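BB0689 (Borrelia burgdorferi, PDB 4D53) is an outer surface lipoprotein of the Lyme disease spirochaete, built on a CAP domain, whose precise biochemical role is not firmly established. Local coordinates at residues Leu38-Lys43 / His69-Ser74; Ile81-Ile86 / Asn93-Ser98; Tyr116-Lys119 / Asn123-Ile126. All blocks are in the same frame, centred on the assembly; numbering follows the deposited sequence.

The three contacts show how the parts of one small alpha/beta domain are joined by different chemistry. Contact 2 is the buried one: a tryptophan from helix 91-96 packs on strand 75-84, an outermost strand of the sheet. Contact 3 lies within the sheet, pairing strands 112-119 and 125-134 of a hairpin by backbone bonds and a salt bridge. Contact 1, nearer the surface, sets a loop tyrosine against helix 36-52 through a lysine and a valine. Contacts 2 and 3 share the sheet, G85 N probably bonding to D125 O. Contacts 1 and 3 meet where K43 packs on Y116, whereas contacts 1 and 2 do not touch and lie on opposite sides of the chain's centre.

Contact 1. Residues Leu38-Lys43 / His69-Ser74; sequences LEKVAK and HKYDQS
The ring of Y71 meets two neighbouring residues of helix 36-52, K40 over a face and V41 at an edge. The face contact combines a cation-pi and a CH-pi interaction. K40 leaves the helix with CG anti to its backbone N (chi1 -178°) and bends at chi3 (-51°), which lays the chain across the ring at about a right angle. Its CD sits nearly over the middle, 3.8 Å from the Y71 ring centroid, while the ammonium lies farther off the normal, with NZ 4.0 Å from the same centroid and nearest to the CD1 side. On the opposite face rests CG of K70, so aliphatic lysine carbons sandwich the aromatic group.

The apolar part is smaller: V41 CG2 touches Y71 CD2 at 3.6 Å, near the ring plane. V41 also reaches I68 and L130, linking this edge to the buried side of the helix.

Polar bonds hold the surroundings. Y71 OH is hydrogen-bonded to E44, one turn beyond K40, and D72 OD1 accepts from S74 N at 2.9 Å in an Asx turn. The chemistry implies a semi-exposed attachment of the loop after helix 64-69, in which exposed K40 uses both its methylenes and, probably, its charge on the aromatic face.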
loop_
_atom_site.group_PDB
_atom_site.type_symbol
_atom_site.label_atom_id
_atom_site.label_comp_id
_atom_site.label_asym_id
_atom_site.label_seq_id
_atom_site.Cartn_x
_atom_site.Cartn_y
_atom_site.Cartn_z
ATOM N N LEU A 38 3.729 -4.999 7.598
ATOM C CA LEU A 38 3.208 -4.562 6.274
ATOM C C LEU A 38 3.800 -3.207 5.939
ATOM O O LEU A 38 4.153 -2.976 4.782
ATOM C CB LEU A 38 1.683 -4.515 6.215
ATOM C CG LEU A 38 0.998 -5.875 6.318
ATOM C CD1 LEU A 38 -0.517 -5.701 6.160
ATOM C CD2 LEU A 38 1.498 -6.880 5.306
ATOM N N GLU A 39 3.913 -2.298 6.899
ATOM C CA GLU A 39 4.503 -1.001 6.615
ATOM C C GLU A 39 5.975 -1.125 6.135
ATOM O O GLU A 39 6.402 -0.420 5.223
ATOM C CB GLU A 39 4.453 -0.058 7.816
ATOM C CG GLU A 39 3.068 0.558 8.023
ATOM C CD GLU A 39 3.072 1.720 8.963
ATOM O OE1 GLU A 39 3.843 1.646 9.923
ATOM O OE2 GLU A 39 2.287 2.673 8.841
ATOM N N LYS A 40 6.710 -2.054 6.746
ATOM C CA LYS A 40 8.137 -2.250 6.387
ATOM C C LYS A 40 8.247 -2.849 4.969
ATOM O O LYS A 40 9.041 -2.368 4.166
ATOM C CB LYS A 40 8.825 -3.176 7.392
ATOM C CG LYS A 40 10.327 -3.398 7.138
ATOM C CD LYS A 40 10.933 -4.684 7.690
ATOM C CE LYS A 40 10.606 -4.904 9.152
ATOM N NZ LYS A 40 10.948 -6.316 9.540
ATOM N N VAL A 41 7.435 -3.833 4.659
ATOM C CA VAL A 41 7.440 -4.471 3.327
ATOM C C VAL A 41 7.053 -3.428 2.254
ATOM O O VAL A 41 7.684 -3.388 1.210
ATOM C CB VAL A 41 6.519 -5.704 3.301
ATOM C CG1 VAL A 41 6.438 -6.354 1.932
ATOM C CG2 VAL A 41 7.020 -6.760 4.317
ATOM N N ALA A 42 6.022 -2.617 2.521
ATOM C CA ALA A 42 5.562 -1.603 1.562
ATOM C C ALA A 42 6.634 -0.582 1.304
ATOM O O ALA A 42 6.827 -0.168 0.158
ATOM C CB ALA A 42 4.277 -0.938 2.066
ATOM N N LYS A 43 7.351 -0.119 2.342
ATOM C CA LYS A 43 8.398 0.816 2.166
ATOM C C LYS A 43 9.581 0.283 1.338
ATOM O O LYS A 43 10.047 0.947 0.417
ATOM C CB LYS A 43 8.916 1.368 3.527
ATOM C CG LYS A 43 10.025 2.401 3.388
ATOM C CD LYS A 43 10.495 2.922 4.781
ATOM C CE LYS A 43 11.478 4.073 4.662
ATOM N NZ LYS A 43 11.886 4.549 6.000
ATOM N N HIS A 69 6.206 -12.645 3.161
ATOM C CA HIS A 69 6.760 -13.864 3.813
ATOM C C HIS A 69 8.236 -13.802 4.084
ATOM O O HIS A 69 8.744 -14.561 4.881
ATOM C CB HIS A 69 6.477 -15.108 3.041
ATOM C CG HIS A 69 5.101 -15.599 3.219
ATOM N ND1 HIS A 69 4.582 -16.636 2.479
ATOM C CD2 HIS A 69 4.101 -15.158 4.013
ATOM C CE1 HIS A 69 3.328 -16.836 2.835
ATOM N NE2 HIS A 69 3.010 -15.944 3.757
ATOM N N LYS A 70 8.934 -12.867 3.486
ATOM C CA LYS A 70 10.325 -12.670 3.847
ATOM C C LYS A 70 10.502 -12.222 5.285
ATOM O O LYS A 70 11.526 -12.483 5.884
ATOM C CB LYS A 70 10.971 -11.655 2.897
ATOM C CG LYS A 70 12.193 -10.941 3.424
ATOM C CD LYS A 70 12.897 -10.167 2.307
ATOM C CE LYS A 70 14.183 -9.495 2.780
ATOM N NZ LYS A 70 14.710 -8.613 1.695
ATOM N N TYR A 71 9.520 -11.514 5.832
ATOM C CA TYR A 71 9.561 -11.102 7.197
ATOM C C TYR A 71 8.595 -11.821 8.068
ATOM O O TYR A 71 8.823 -11.840 9.279
ATOM C CB TYR A 71 9.262 -9.643 7.301
ATOM C CG TYR A 71 10.321 -8.850 6.659
ATOM C CD1 TYR A 71 11.608 -8.824 7.206
ATOM C CD2 TYR A 71 10.090 -8.164 5.472
ATOM C CE1 TYR A 71 12.619 -8.111 6.610
ATOM C CE2 TYR A 71 11.094 -7.409 4.883
ATOM C CZ TYR A 71 12.359 -7.391 5.457
ATOM O OH TYR A 71 13.401 -6.712 4.877
ATOM N N ASP A 72 7.508 -12.373 7.519
ATOM C CA ASP A 72 6.502 -12.966 8.385
ATOM C C ASP A 72 5.627 -13.909 7.654
ATOM O O ASP A 72 4.743 -13.552 6.890
ATOM C CB ASP A 72 5.709 -11.868 9.128
ATOM C CG ASP A 72 4.741 -12.434 10.162
ATOM O OD1 ASP A 72 4.420 -13.652 10.112
ATOM O OD2 ASP A 72 4.223 -11.632 10.959
ATOM N N GLN A 73 5.843 -15.183 7.927
ATOM C CA GLN A 73 5.276 -16.231 7.115
ATOM C C GLN A 73 3.870 -16.532 7.560
ATOM O O GLN A 73 3.164 -17.237 6.876
ATOM C CB GLN A 73 6.150 -17.465 7.253
ATOM C CG GLN A 73 6.698 -18.001 5.963
ATOM C CD GLN A 73 7.692 -19.080 6.281
ATOM O OE1 GLN A 73 8.836 -18.792 6.604
ATOM N NE2 GLN A 73 7.240 -20.331 6.267
ATOM N N SER A 74 3.448 -15.948 8.682
ATOM C CA SER A 74 2.108 -16.215 9.206
ATOM C C SER A 74 0.951 -15.600 8.395
ATOM O O SER A 74 -0.185 -16.051 8.504
ATOM C CB SER A 74 1.999 -15.818 10.680
ATOM O OG SER A 74 2.240 -14.433 10.892
#

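Contact 2. Residues Ile81-Ile86 / Asn93-Ser98; sequences ILASGI and NAWLNS
The indole N-H of W95 donates to the backbone carbonyl of L82, with NE1 to O at 2.9 Å and an almost straight angle of 174° at the hydrogen. The oxygen lies in the plane of the indole, but the nitrogen approaches from well above the carbonyl plane. This bond ties helix 91-96 to strand 75-84 and satisfies the polar edge of a buried ring.

Apolar contacts accompany it. I81 crosses the indole at about a right angle and puts its CD1 methyl 3.5 Å from the centroid of the W95 six-membered ring, almost on the normal, as a CH-pi contact. Its CG1 lies between the backbone N and the carbonyl carbon (chi1 56°), a crowded position that directs the end of the chain onto the ring face. A83, on the same side of the strand, brings CB to 3.8 Å from W95 CZ2. Farther along, I86 CD1 meets A94 CB at 3.9 Å, extending the packing beyond the strand.

H101 stacks edge-to-face with W95, and L105 and V129 also touch the indole. The arrangement is a helix packed on a sheet through one large aromatic residue, as expected in the layered alpha-beta-alpha sandwich of the CAP superfamily.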
loop_
_atom_site.group_PDB
_atom_site.type_symbol
_atom_site.label_atom_id
_atom_site.label_comp_id
_atom_site.label_asym_id
_atom_site.label_seq_id
_atom_site.Cartn_x
_atom_site.Cartn_y
_atom_site.Cartn_z
ATOM N N ILE A 81 -2.007 -2.767 -3.514
ATOM C CA ILE A 81 -2.350 -1.751 -4.477
ATOM C C ILE A 81 -1.199 -0.742 -4.617
ATOM O O ILE A 81 -0.599 -0.376 -3.594
ATOM C CB ILE A 81 -3.689 -1.023 -4.156
ATOM C CG1 ILE A 81 -3.680 -0.410 -2.781
ATOM C CG2 ILE A 81 -4.914 -2.038 -4.193
ATOM C CD1 ILE A 81 -4.901 0.396 -2.308
ATOM N N LEU A 82 -0.993 -0.257 -5.851
ATOM C CA LEU A 82 -0.001 0.703 -6.174
ATOM C C LEU A 82 -0.581 1.896 -6.788
ATOM O O LEU A 82 -1.637 1.812 -7.448
ATOM C CB LEU A 82 1.014 0.039 -7.142
ATOM C CG LEU A 82 1.521 -1.342 -6.763
ATOM C CD1 LEU A 82 2.325 -1.966 -7.872
ATOM C CD2 LEU A 82 2.427 -1.255 -5.507
ATOM N N ALA A 83 0.118 3.018 -6.726
ATOM C CA ALA A 83 -0.183 4.222 -7.452
ATOM C C ALA A 83 1.079 5.026 -7.699
ATOM O O ALA A 83 1.994 4.978 -6.896
ATOM C CB ALA A 83 -1.210 5.102 -6.773
ATOM N N SER A 84 1.112 5.725 -8.802
ATOM C CA SER A 84 2.219 6.631 -9.095
ATOM C C SER A 84 1.793 7.885 -9.785
ATOM O O SER A 84 0.924 7.897 -10.670
ATOM C CB SER A 84 3.189 5.880 -9.995
ATOM O OG SER A 84 4.273 6.628 -10.358
ATOM N N GLY A 85 2.435 8.990 -9.407
ATOM C CA GLY A 85 2.144 10.257 -9.957
ATOM C C GLY A 85 0.762 10.805 -9.634
ATOM O O GLY A 85 0.211 11.592 -10.410
ATOM N N ILE A 86 0.142 10.360 -8.538
ATOM C CA ILE A 86 -1.205 10.808 -8.169
ATOM C C ILE A 86 -1.142 11.529 -6.801
ATOM O O ILE A 86 -0.626 10.953 -5.868
ATOM C CB ILE A 86 -2.252 9.621 -8.218
ATOM C CG1 ILE A 86 -2.296 8.970 -9.611
ATOM C CG2 ILE A 86 -3.640 10.126 -7.874
ATOM C CD1 ILE A 86 -3.046 7.695 -9.697
ATOM N N ASN A 93 -9.843 7.968 -4.830
ATOM C CA ASN A 93 -10.757 7.946 -5.953
ATOM C C ASN A 93 -10.162 7.333 -7.190
ATOM O O ASN A 93 -10.887 6.618 -7.919
ATOM C CB ASN A 93 -11.339 9.319 -6.246
ATOM C CG ASN A 93 -12.429 9.696 -5.234
ATOM O OD1 ASN A 93 -13.090 8.838 -4.681
ATOM N ND2 ASN A 93 -12.628 10.956 -5.032
ATOM N N ALA A 94 -8.850 7.537 -7.410
ATOM C CA ALA A 94 -8.241 6.871 -8.541
ATOM C C ALA A 94 -8.276 5.307 -8.409
ATOM O O ALA A 94 -8.545 4.535 -9.400
ATOM C CB ALA A 94 -6.812 7.380 -8.713
ATOM N N TRP A 95 -8.078 4.792 -7.180
ATOM C CA TRP A 95 -8.201 3.385 -6.966
ATOM C C TRP A 95 -9.692 2.892 -7.055
ATOM O O TRP A 95 -9.946 1.837 -7.608
ATOM C CB TRP A 95 -7.643 2.993 -5.523
ATOM C CG TRP A 95 -6.149 2.977 -5.471
ATOM C CD1 TRP A 95 -5.316 2.522 -6.414
ATOM C CD2 TRP A 95 -5.333 3.307 -4.346
ATOM N NE1 TRP A 95 -4.017 2.571 -5.967
ATOM C CE2 TRP A 95 -3.996 3.137 -4.738
ATOM C CE3 TRP A 95 -5.615 3.856 -3.087
ATOM C CZ2 TRP A 95 -2.936 3.312 -3.861
ATOM C CZ3 TRP A 95 -4.552 4.122 -2.226
ATOM C CH2 TRP A 95 -3.256 3.823 -2.604
ATOM N N LEU A 96 -10.634 3.689 -6.573
ATOM C CA LEU A 96 -12.040 3.323 -6.718
ATOM C C LEU A 96 -12.478 3.162 -8.198
ATOM O O LEU A 96 -13.339 2.333 -8.474
ATOM C CB LEU A 96 -12.975 4.257 -5.973
ATOM C CG LEU A 96 -12.947 4.213 -4.447
ATOM C CD1 LEU A 96 -13.771 5.366 -3.927
ATOM C CD2 LEU A 96 -13.458 2.895 -3.930
ATOM N N ASN A 97 -11.858 3.902 -9.114
ATOM C CA ASN A 97 -12.162 3.841 -10.548
ATOM C C ASN A 97 -11.611 2.594 -11.239
ATOM O O ASN A 97 -11.925 2.369 -12.397
ATOM C CB ASN A 97 -11.678 5.201 -11.160
ATOM C CG ASN A 97 -11.840 5.304 -12.676
ATOM O OD1 ASN A 97 -12.944 5.111 -13.211
ATOM N ND2 ASN A 97 -10.673 5.534 -13.397
ATOM N N SER A 98 -10.786 1.803 -10.532
ATOM C CA SER A 98 -10.249 0.550 -11.057
ATOM C C SER A 98 -10.961 -0.580 -10.370
ATOM O O SER A 98 -10.815 -0.738 -9.137
ATOM C CB SER A 98 -8.738 0.459 -10.786
ATOM O OG SER A 98 -8.251 -0.777 -11.268
#

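Contact 3. Residues Tyr116-Lys119 / Asn123-Ile126; sequences YRLK and NIDI
R117 and D125 each carry CG anti to the backbone N (chi1 -173° and -175°), and the arginine chain continues extended to NE, which brings guanidinium and carboxylate together across the two strands. The arginine grips side-on, one nitrogen to each oxygen. R117 NE reaches D125 OD1 at 2.8 Å, with the acceptor in the guanidinium plane but the donor above the carboxylate plane. R117 NH2 meets D125 OD2, also at 2.8 Å, on the syn side and somewhat out of both planes. The two groups are turned 42° against each other, so the pair is twisted rather than coplanar. K119 lays its CD over one face of the guanidinium, and D12 forms a second salt bridge through R117 NH1. The arginine is thus shared between two carboxylates, which probably helps balance its charge in a buried setting.

The backbone joins the strands directly. L118 and I126 form an antiparallel hydrogen-bonded pair: L118 N donates to I126 O, and I126 N returns a bond to L118 O, each 2.8 Å long. K119 and D125 make the adjoining non-hydrogen-bonded pair. Along the two strands C-H···O contacts run from R117 CA to I126 O, D125 CA to L118 O and K119 CA to I124 O.

On the side of the sheet opposite D125 and K119, L118 and I126 lie side by side, their CB atoms 4.4 Å apart. L118 CD2 also meets I124 CG2 at 3.8 Å, just ahead of the second strand. A46 and L49 of helix 36-52 pack against this side, on L118 and I126 respectively. The whole is the turn end of the antiparallel beta hairpin 112-119/125-134, whose strands are the two inner ones of the CAP domain's sheet.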
loop_
_atom_site.group_PDB
_atom_site.type_symbol
_atom_site.label_atom_id
_atom_site.label_comp_id
_atom_site.label_asym_id
_atom_site.label_seq_id
_atom_site.Cartn_x
_atom_site.Cartn_y
_atom_site.Cartn_z
ATOM N N TYR A 116 3.067 2.833 2.421
ATOM C CA TYR A 116 4.182 3.802 2.370
ATOM C C TYR A 116 4.013 4.659 1.125
ATOM O O TYR A 116 3.559 4.152 0.059
ATOM C CB TYR A 116 5.551 3.072 2.396
ATOM C CG TYR A 116 6.744 4.051 2.403
ATOM C CD1 TYR A 116 7.093 4.777 3.583
ATOM C CD2 TYR A 116 7.440 4.351 1.244
ATOM C CE1 TYR A 116 8.146 5.710 3.589
ATOM C CE2 TYR A 116 8.501 5.265 1.262
ATOM C CZ TYR A 116 8.824 5.949 2.432
ATOM O OH TYR A 116 9.868 6.862 2.351
ATOM N N ARG A 117 4.371 5.927 1.232
ATOM C CA ARG A 117 4.457 6.847 0.137
ATOM C C ARG A 117 5.923 7.248 -0.053
ATOM O O ARG A 117 6.535 7.861 0.816
ATOM C CB ARG A 117 3.571 8.057 0.290
ATOM C CG ARG A 117 3.529 8.964 -0.932
ATOM C CD ARG A 117 3.025 10.359 -0.661
ATOM N NE ARG A 117 2.656 11.086 -1.876
ATOM C CZ ARG A 117 2.002 12.265 -1.921
ATOM N NH1 ARG A 117 1.709 12.951 -0.825
ATOM N NH2 ARG A 117 1.655 12.823 -3.072
ATOM N N LEU A 118 6.467 6.884 -1.198
ATOM C CA LEU A 118 7.808 7.388 -1.663
ATOM C C LEU A 118 7.677 8.653 -2.435
ATOM O O LEU A 118 6.948 8.762 -3.436
ATOM C CB LEU A 118 8.522 6.298 -2.468
ATOM C CG LEU A 118 9.812 6.818 -3.116
ATOM C CD1 LEU A 118 10.862 7.035 -2.028
ATOM C CD2 LEU A 118 10.258 5.765 -4.086
ATOM N N LYS A 119 8.259 9.753 -1.897
ATOM C CA LYS A 119 8.215 11.027 -2.576
ATOM C C LYS A 119 9.633 11.569 -2.524
ATOM O O LYS A 119 10.297 11.529 -1.450
ATOM C CB LYS A 119 7.204 11.863 -1.886
ATOM C CG LYS A 119 6.728 13.060 -2.590
ATOM C CD LYS A 119 5.649 13.730 -1.773
ATOM C CE LYS A 119 5.478 15.099 -2.407
ATOM N NZ LYS A 119 4.457 15.952 -1.758
ATOM N N ASN A 123 10.994 14.052 -8.044
ATOM C CA ASN A 123 9.628 13.934 -8.538
ATOM C C ASN A 123 9.115 12.514 -8.674
ATOM O O ASN A 123 8.218 12.313 -9.411
ATOM C CB ASN A 123 9.473 14.575 -9.910
ATOM C CG ASN A 123 9.590 16.064 -9.862
ATOM O OD1 ASN A 123 10.180 16.634 -8.939
ATOM N ND2 ASN A 123 9.020 16.714 -10.862
ATOM N N ILE A 124 9.697 11.552 -7.993
ATOM C CA ILE A 124 9.065 10.276 -7.822
ATOM C C ILE A 124 7.986 10.386 -6.759
ATOM O O ILE A 124 8.139 11.123 -5.738
ATOM C CB ILE A 124 10.095 9.230 -7.501
ATOM C CG1 ILE A 124 11.016 9.092 -8.698
ATOM C CG2 ILE A 124 9.454 7.921 -7.144
ATOM C CD1 ILE A 124 12.280 8.324 -8.368
ATOM N N ASP A 125 6.815 9.786 -7.050
ATOM C CA ASP A 125 5.668 9.801 -6.114
ATOM C C ASP A 125 4.924 8.494 -6.215
ATOM O O ASP A 125 4.059 8.336 -7.155
ATOM C CB ASP A 125 4.751 10.948 -6.441
ATOM C CG ASP A 125 3.593 11.126 -5.432
ATOM O OD1 ASP A 125 3.327 10.276 -4.520
ATOM O OD2 ASP A 125 2.867 12.161 -5.531
ATOM N N ILE A 126 5.169 7.590 -5.274
ATOM C CA ILE A 126 4.658 6.224 -5.374
ATOM C C ILE A 126 3.967 5.843 -4.087
ATOM O O ILE A 126 4.571 5.981 -2.991
ATOM C CB ILE A 126 5.763 5.223 -5.663
ATOM C CG1 ILE A 126 6.380 5.502 -7.078
ATOM C CG2 ILE A 126 5.258 3.792 -5.619
ATOM C CD1 ILE A 126 7.572 4.622 -7.408
#